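Local coordinates for protein ICChI, a glycosylated chitinase (PDB 6IDN) that hydrolyses chitin as a glycosylated plant family 18 glycosidase with a TIM barrel fold, and also shows lysozyme activity, at residues 123-128 with 155-160; 181-186 with 214-219. One frame throughout, in Å; residues are numbered along the deposited sequence.

Contact 1: 123-128 with 155-160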
ATOM      1  N   ASP A 123       0.025   0.833   5.344  1.00 15.47           N
ATOM      2  CA  ASP A 123      -0.143   1.481   4.045  1.00 15.11           C
ATOM      3  C   ASP A 123      -1.423   2.309   4.085  1.00 13.69           C
ATOM      4  O   ASP A 123      -2.471   1.810   4.506  1.00 16.16           O
ATOM      5  CB  ASP A 123      -0.222   0.428   2.938  1.00 12.63           C
ATOM      6  CG  ASP A 123      -0.569   1.010   1.579  1.00 16.64           C
ATOM      7  OD1 ASP A 123       0.187   1.879   1.101  1.00 16.35           O
ATOM      8  OD2 ASP A 123      -1.574   0.561   0.982  1.00 17.94           O
ATOM      9  N   PHE A 124      -1.340   3.568   3.649  1.00 15.16           N
ATOM     10  CA  PHE A 124      -2.476   4.498   3.700  1.00 13.64           C
ATOM     11  C   PHE A 124      -3.090   4.562   2.302  1.00 13.34           C
ATOM     12  O   PHE A 124      -2.656   5.352   1.466  1.00 15.83           O
ATOM     13  CB  PHE A 124      -2.032   5.900   4.116  1.00 11.72           C
ATOM     14  CG  PHE A 124      -1.679   6.071   5.572  1.00 14.68           C
ATOM     15  CD1 PHE A 124      -0.785   5.225   6.222  1.00 13.34           C
ATOM     16  CD2 PHE A 124      -2.196   7.155   6.274  1.00 15.16           C
ATOM     17  CE1 PHE A 124      -0.453   5.435   7.549  1.00 13.63           C
ATOM     18  CE2 PHE A 124      -1.857   7.390   7.607  1.00 17.84           C
ATOM     19  CZ  PHE A 124      -0.998   6.524   8.255  1.00 15.86           C
ATOM     20  N   ASP A 125      -4.108   3.736   2.050  1.00 16.00           N
ATOM     21  CA  ASP A 125      -4.792   3.737   0.751  1.00 15.86           C
ATOM     22  C   ASP A 125      -6.132   4.455   0.884  1.00 17.11           C
ATOM     23  O   ASP A 125      -7.199   3.899   0.678  1.00 18.13           O
ATOM     24  CB  ASP A 125      -4.959   2.307   0.228  1.00 16.00           C
ATOM     25  CG  ASP A 125      -5.412   2.263  -1.226  1.00 21.18           C
ATOM     26  OD1 ASP A 125      -5.389   3.313  -1.901  1.00 21.42           O
ATOM     27  OD2 ASP A 125      -5.815   1.176  -1.707  1.00 26.94           O
ATOM     28  N   ILE A 126      -6.042   5.724   1.267  1.00 15.92           N
ATOM     29  CA  ILE A 126      -7.216   6.533   1.585  1.00 15.24           C
ATOM     30  C   ILE A 126      -7.805   7.062   0.278  1.00 21.09           C
ATOM     31  O   ILE A 126      -7.209   7.915  -0.378  1.00 18.33           O
ATOM     32  CB  ILE A 126      -6.847   7.679   2.540  1.00 17.06           C
ATOM     33  CG1 ILE A 126      -6.108   7.141   3.777  1.00 17.51           C
ATOM     34  CG2 ILE A 126      -8.095   8.467   2.957  1.00 20.13           C
ATOM     35  CD1 ILE A 126      -6.800   5.936   4.454  1.00 17.74           C
ATOM     36  N   GLU A 127      -8.981   6.556  -0.100  1.00 20.54           N
ATOM     37  CA  GLU A 127      -9.625   6.908  -1.359  0.56 21.75           C
ATOM     38  C   GLU A 127     -10.985   7.560  -1.192  1.00 21.31           C
ATOM     39  O   GLU A 127     -11.591   7.955  -2.199  1.00 25.33           O
ATOM     40  CB  GLU A 127      -9.817   5.666  -2.240  0.56 23.24           C
ATOM     41  CG  GLU A 127      -8.569   4.911  -2.597  0.56 29.77           C
ATOM     42  CD  GLU A 127      -8.881   3.712  -3.469  0.56 27.19           C
ATOM     43  OE1 GLU A 127      -9.714   3.848  -4.393  0.56 28.79           O
ATOM     44  OE2 GLU A 127      -8.304   2.633  -3.231  0.56 29.54           O
ATOM     45  N   ASP A 128     -11.505   7.651   0.025  1.00 21.99           N
ATOM     46  CA  ASP A 128     -12.799   8.288   0.223  1.00 22.79           C
ATOM     47  C   ASP A 128     -12.899   8.722   1.675  1.00 20.72           C
ATOM     48  O   ASP A 128     -12.045   8.402   2.501  1.00 23.16           O
ATOM     49  CB  ASP A 128     -13.966   7.372  -0.193  1.00 29.84           C
ATOM     50  CG  ASP A 128     -14.208   6.230   0.778  1.00 40.96           C
ATOM     51  OD1 ASP A 128     -13.299   5.402   0.934  1.00 53.84           O
ATOM     52  OD2 ASP A 128     -15.315   6.138   1.366  1.00 53.50           O
ATOM     53  N   ALA A 155       3.549   3.808   4.561  1.00 13.78           N
ATOM     54  CA  ALA A 155       3.436   3.877   3.114  1.00 13.48           C
ATOM     55  C   ALA A 155       2.137   4.587   2.769  1.00 14.26           C
ATOM     56  O   ALA A 155       1.159   4.504   3.513  1.00 13.46           O
ATOM     57  CB  ALA A 155       3.479   2.469   2.476  1.00 14.81           C
ATOM     58  N   ALA A 156       2.137   5.299   1.637  1.00 14.45           N
ATOM     59  CA  ALA A 156       0.943   6.001   1.163  1.00 12.66           C
ATOM     60  C   ALA A 156       0.691   5.684  -0.300  1.00 10.82           C
ATOM     61  O   ALA A 156       1.635   5.540  -1.081  1.00 13.04           O
ATOM     62  CB  ALA A 156       1.075   7.528   1.318  1.00 15.58           C
ATOM     63  N   ALA A 157      -0.593   5.672  -0.685  1.00 13.70           N
ATOM     64  CA  ALA A 157      -1.015   5.314  -2.041  1.00 13.55           C
ATOM     65  C   ALA A 157      -1.905   6.398  -2.644  1.00 18.12           C
ATOM     66  O   ALA A 157      -3.090   6.168  -2.922  1.00 16.64           O
ATOM     67  CB  ALA A 157      -1.739   3.959  -2.039  1.00 14.23           C
ATOM     68  N   PRO A 158      -1.358   7.584  -2.885  1.00 15.34           N
ATOM     69  CA  PRO A 158      -2.158   8.638  -3.520  1.00 13.12           C
ATOM     70  C   PRO A 158      -2.398   8.337  -4.991  1.00 15.48           C
ATOM     71  O   PRO A 158      -1.669   7.585  -5.630  1.00 17.31           O
ATOM     72  CB  PRO A 158      -1.285   9.886  -3.363  1.00 13.74           C
ATOM     73  CG  PRO A 158       0.138   9.335  -3.465  1.00 13.63           C
ATOM     74  CD  PRO A 158       0.058   7.980  -2.735  1.00 13.32           C
ATOM     75  N   ALA A 159      -3.423   8.987  -5.543  1.00 15.13           N
ATOM     76  CA  ALA A 159      -3.607   8.975  -6.986  1.00 16.69           C
ATOM     77  C   ALA A 159      -2.677  10.005  -7.623  1.00 17.72           C
ATOM     78  O   ALA A 159      -2.085  10.848  -6.945  1.00 18.76           O
ATOM     79  CB  ALA A 159      -5.069   9.250  -7.336  1.00 22.95           C
ATOM     80  N   CYS A 160      -2.537   9.948  -8.953  1.00 17.13           N
ATOM     81  CA  CYS A 160      -1.433  10.684  -9.559  1.00 18.00           C
ATOM     82  C   CYS A 160      -1.659  12.187  -9.686  1.00 21.07           C
ATOM     83  O   CYS A 160      -0.686  12.905  -9.924  1.00 21.90           O
ATOM     84  CB  CYS A 160      -1.068  10.112 -10.937  1.00 16.75           C
ATOM     85  SG  CYS A 160      -2.404   9.903 -12.175  1.00 20.73           S
TER
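Phe124 CD1 lies 3.4 Å from Ala155 O, which approaches the ring obliquely. With CG beside the backbone N, chi1 -74° brings the ring's CD1 beside the carbonyl that this same N binds, and the ring packs edge-to-face with Phe176 and against helix 134-148. The carboxylates of Asp123 and Asp125 lie on the other side of the strand. These residues belong to the DxDxE signature of family 18 glycosidases, which closes with Glu127, and the two strands are parallel neighbours in a TIM barrel, joined by a beta-alpha-beta crossover. Phe124 N donates to Ala155 O at 2.7 Å, and the same oxygen takes a CA-H...O contact from Asp123 CA at 3.3 Å. One step on, Ala157 N reaches Phe124 O at 3.0 Å from above the carbonyl plane, 37° out of it. The small methyls of Ala155 and Ala157 meet the acids: Asp123 OD1 rests 3.6 Å from Ala155 CB, while its OD2 is hydrogen-bonded to both Ser77 and Tyr6, which should fix the carboxylate's rotation. Past the regular pairing, Asp125 OD1 meets the methyl of Ala157, with OD1 and CB 3.7 Å apart.

Contact 2: 181-186 with 214-219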
ATOM      1  N   VAL A 181       2.599   6.128  -6.148  1.00 13.80           N
ATOM      2  CA  VAL A 181       1.645   7.014  -6.807  1.00 12.07           C
ATOM      3  C   VAL A 181       0.878   6.217  -7.849  1.00 19.95           C
ATOM      4  O   VAL A 181       1.479   5.574  -8.718  1.00 16.50           O
ATOM      5  CB  VAL A 181       2.360   8.212  -7.443  1.00 14.54           C
ATOM      6  CG1 VAL A 181       1.332   9.154  -8.034  1.00 14.90           C
ATOM      7  CG2 VAL A 181       3.233   8.924  -6.411  1.00 14.34           C
ATOM      8  N   GLN A 182      -0.449   6.236  -7.754  1.00 14.27           N
ATOM      9  CA  GLN A 182      -1.287   5.410  -8.620  1.00 15.43           C
ATOM     10  C   GLN A 182      -1.496   6.116  -9.950  1.00 18.71           C
ATOM     11  O   GLN A 182      -2.316   7.023 -10.062  1.00 16.50           O
ATOM     12  CB  GLN A 182      -2.626   5.095  -7.951  1.00 15.48           C
ATOM     13  CG  GLN A 182      -2.545   4.208  -6.696  1.00 16.16           C
ATOM     14  CD  GLN A 182      -3.819   4.251  -5.853  1.00 26.65           C
ATOM     15  OE1 GLN A 182      -4.608   5.171  -5.968  1.00 51.26           O
ATOM     16  NE2 GLN A 182      -3.997   3.266  -4.990  1.00 43.37           N
ATOM     17  N   PHE A 183      -0.771   5.660 -10.964  1.00 14.62           N
ATOM     18  CA  PHE A 183      -0.911   6.191 -12.322  1.00 14.95           C
ATOM     19  C   PHE A 183      -1.903   5.313 -13.084  1.00 16.36           C
ATOM     20  O   PHE A 183      -1.572   4.607 -14.035  1.00 15.17           O
ATOM     21  CB  PHE A 183       0.455   6.258 -13.004  1.00 12.38           C
ATOM     22  CG  PHE A 183       1.282   7.422 -12.562  1.00 15.91           C
ATOM     23  CD1 PHE A 183       1.127   8.641 -13.175  1.00 19.80           C
ATOM     24  CD2 PHE A 183       2.155   7.313 -11.490  1.00 16.05           C
ATOM     25  CE1 PHE A 183       1.878   9.745 -12.762  1.00 20.09           C
ATOM     26  CE2 PHE A 183       2.899   8.412 -11.076  1.00 17.42           C
ATOM     27  CZ  PHE A 183       2.751   9.623 -11.711  1.00 17.22           C
ATOM     28  N   TYR A 184      -3.150   5.361 -12.619  1.00 15.86           N
ATOM     29  CA  TYR A 184      -4.238   4.636 -13.264  1.00 17.03           C
ATOM     30  C   TYR A 184      -5.549   5.197 -12.760  1.00 16.66           C
ATOM     31  O   TYR A 184      -5.615   5.820 -11.697  1.00 18.46           O
ATOM     32  CB  TYR A 184      -4.185   3.111 -13.042  1.00 18.59           C
ATOM     33  CG  TYR A 184      -4.017   2.595 -11.612  1.00 16.03           C
ATOM     34  CD1 TYR A 184      -2.750   2.462 -11.044  1.00 18.15           C
ATOM     35  CD2 TYR A 184      -5.117   2.208 -10.852  1.00 18.88           C
ATOM     36  CE1 TYR A 184      -2.577   1.966  -9.757  1.00 16.35           C
ATOM     37  CE2 TYR A 184      -4.955   1.717  -9.562  1.00 21.27           C
ATOM     38  CZ  TYR A 184      -3.684   1.606  -9.013  1.00 18.37           C
ATOM     39  OH  TYR A 184      -3.508   1.114  -7.730  1.00 19.69           O
ATOM     40  N   ASN A 185      -6.582   4.978 -13.564  1.00 18.41           N
ATOM     41  CA  ASN A 185      -7.926   5.504 -13.323  1.00 22.42           C
ATOM     42  C   ASN A 185      -7.949   7.027 -13.247  1.00 23.68           C
ATOM     43  O   ASN A 185      -8.861   7.601 -12.642  1.00 27.57           O
ATOM     44  CB  ASN A 185      -8.547   4.901 -12.056  1.00 23.14           C
ATOM     45  CG  ASN A 185      -8.782   3.412 -12.186  1.00 26.69           C
ATOM     46  OD1 ASN A 185      -8.959   2.908 -13.289  1.00 28.34           O
ATOM     47  ND2 ASN A 185      -8.793   2.701 -11.056  1.00 32.32           N
ATOM     48  N   ASN A 186      -6.972   7.704 -13.853  1.00 22.53           N
ATOM     49  CA  ASN A 186      -7.027   9.159 -13.996  1.00 23.50           C
ATOM     50  C   ASN A 186      -6.360   9.549 -15.300  1.00 21.06           C
ATOM     51  O   ASN A 186      -5.143   9.765 -15.353  1.00 19.53           O
ATOM     52  CB  ASN A 186      -6.372   9.893 -12.828  1.00 21.57           C
ATOM     53  CG  ASN A 186      -6.684  11.378 -12.851  1.00 29.64           C
ATOM     54  OD1 ASN A 186      -7.080  11.913 -13.887  1.00 30.48           O
ATOM     55  ND2 ASN A 186      -6.503  12.050 -11.719  1.00 31.51           N
ATOM     56  N   LEU A 214      10.099   6.451  -3.695  1.00 15.10           N
ATOM     57  CA  LEU A 214       8.971   6.837  -4.533  1.00 13.92           C
ATOM     58  C   LEU A 214       8.763   5.743  -5.577  1.00 14.70           C
ATOM     59  O   LEU A 214       9.697   5.394  -6.309  1.00 16.06           O
ATOM     60  CB  LEU A 214       9.248   8.196  -5.185  1.00 14.67           C
ATOM     61  CG  LEU A 214       8.128   8.810  -6.026  1.00 14.15           C
ATOM     62  CD1 LEU A 214       6.949   9.224  -5.140  1.00 16.88           C
ATOM     63  CD2 LEU A 214       8.655  10.006  -6.858  1.00 14.43           C
ATOM     64  N   PHE A 215       7.552   5.177  -5.612  1.00 14.44           N
ATOM     65  CA  PHE A 215       7.218   4.048  -6.467  1.00 15.20           C
ATOM     66  C   PHE A 215       6.213   4.491  -7.524  1.00 13.86           C
ATOM     67  O   PHE A 215       5.339   5.325  -7.261  1.00 14.85           O
ATOM     68  CB  PHE A 215       6.581   2.890  -5.679  1.00 16.14           C
ATOM     69  CG  PHE A 215       7.555   1.970  -4.954  1.00 15.99           C
ATOM     70  CD1 PHE A 215       8.434   2.456  -4.003  1.00 16.20           C
ATOM     71  CD2 PHE A 215       7.512   0.601  -5.183  1.00 17.99           C
ATOM     72  CE1 PHE A 215       9.276   1.593  -3.297  1.00 17.14           C
ATOM     73  CE2 PHE A 215       8.354  -0.282  -4.492  1.00 17.05           C
ATOM     74  CZ  PHE A 215       9.250   0.224  -3.553  1.00 15.69           C
ATOM     75  N   LEU A 216       6.314   3.885  -8.700  1.00 13.62           N
ATOM     76  CA  LEU A 216       5.333   4.049  -9.770  1.00 14.71           C
ATOM     77  C   LEU A 216       4.252   2.985  -9.608  1.00 17.37           C
ATOM     78  O   LEU A 216       4.525   1.796  -9.771  1.00 16.72           O
ATOM     79  CB  LEU A 216       6.026   3.918 -11.125  1.00 13.89           C
ATOM     80  CG  LEU A 216       5.122   4.041 -12.353  1.00 17.20           C
ATOM     81  CD1 LEU A 216       4.844   5.511 -12.611  1.00 22.90           C
ATOM     82  CD2 LEU A 216       5.784   3.424 -13.573  1.00 19.79           C
ATOM     83  N   GLY A 217       3.022   3.394  -9.298  1.00 12.66           N
ATOM     84  CA  GLY A 217       1.938   2.432  -9.108  1.00 14.02           C
ATOM     85  C   GLY A 217       1.187   2.189 -10.403  1.00 15.31           C
ATOM     86  O   GLY A 217       0.775   3.135 -11.075  1.00 15.86           O
ATOM     87  N   LEU A 218       0.968   0.921 -10.725  1.00 14.00           N
ATOM     88  CA  LEU A 218       0.413   0.543 -12.014  1.00 14.07           C
ATOM     89  C   LEU A 218      -0.582  -0.590 -11.856  1.00 17.28           C
ATOM     90  O   LEU A 218      -0.472  -1.397 -10.927  1.00 16.97           O
ATOM     91  CB  LEU A 218       1.512   0.078 -12.973  1.00 14.31           C
ATOM     92  CG  LEU A 218       2.491   1.146 -13.414  1.00 16.00           C
ATOM     93  CD1 LEU A 218       3.596   0.460 -14.212  1.00 17.55           C
ATOM     94  CD2 LEU A 218       1.804   2.186 -14.270  1.00 15.23           C
ATOM     95  N   PRO A 219      -1.519  -0.723 -12.788  1.00 14.65           N
ATOM     96  CA  PRO A 219      -2.337  -1.938 -12.830  1.00 16.62           C
ATOM     97  C   PRO A 219      -1.567  -3.080 -13.474  1.00 15.66           C
ATOM     98  O   PRO A 219      -0.794  -2.883 -14.416  1.00 18.72           O
ATOM     99  CB  PRO A 219      -3.553  -1.527 -13.674  1.00 21.57           C
ATOM    100  CG  PRO A 219      -3.181  -0.212 -14.350  1.00 17.54           C
ATOM    101  CD  PRO A 219      -1.825   0.225 -13.871  1.00 16.21           C
TER
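Gly217 and Val181 meet in a tightly packed part of this parallel strand pair. Gly217 N donates to Val181 O at 2.7 Å, and a beta carbon on the glycine would run into that same oxygen. Val181 N to Phe215 O (3.1 Å) and Phe183 N to Gly217 O (3.0 Å) extend the ladder on either side. Phe183 CD2 lies 3.4 Å from Leu216 CD1, the side chains crossing at about a right angle. Beyond Gln182 the chain leaves the sheet through an inverse gamma turn centred on Phe183. Tyr184 CG then sits between the backbone N and the carbonyl carbon (chi1 50°), turning the ring alongside the strand, with CD1 3.6 Å from Gly217 O at the ring edge and 3.7 Å from Pro219 CD. Tyr184 CB also lies 3.7 Å from Pro219 CG. Shortening Tyr184 to an alanine would keep CB but is likely to open a gap at Pro219 CD. The packing is looser at Leu218, whose CD2 stays 4.2 Å from Phe183 O, and Asn185 beyond is exposed to solvent. Helix 196-206 packs on Val181 and Phe183, helix 233-244 on Leu216 and Leu218, and strand 250-256 on Tyr184.

In the fold
Contacts 1 and 2 lie in series along the chain, the first closing before the second opens, with their centres about 10 Å apart. Each closes a beta-alpha-beta unit of the barrel, through helix 134-148 in contact 1 and helix 196-206 in contact 2. Strands 153-156 and 178-182 are themselves neighbours, so four consecutive barrel strands, from 121-126 to 213-219, are joined side by side. The seam between the contacts is crossed by a probable hydrogen bond from Gln182 N to Pro158 O (2.8 Å) and a weak one from Gln182 NE2 to Asp125 OD1. Gln182 thus links contact 2 to the signature strand, at the strand ends where family 18 enzymes form their active site.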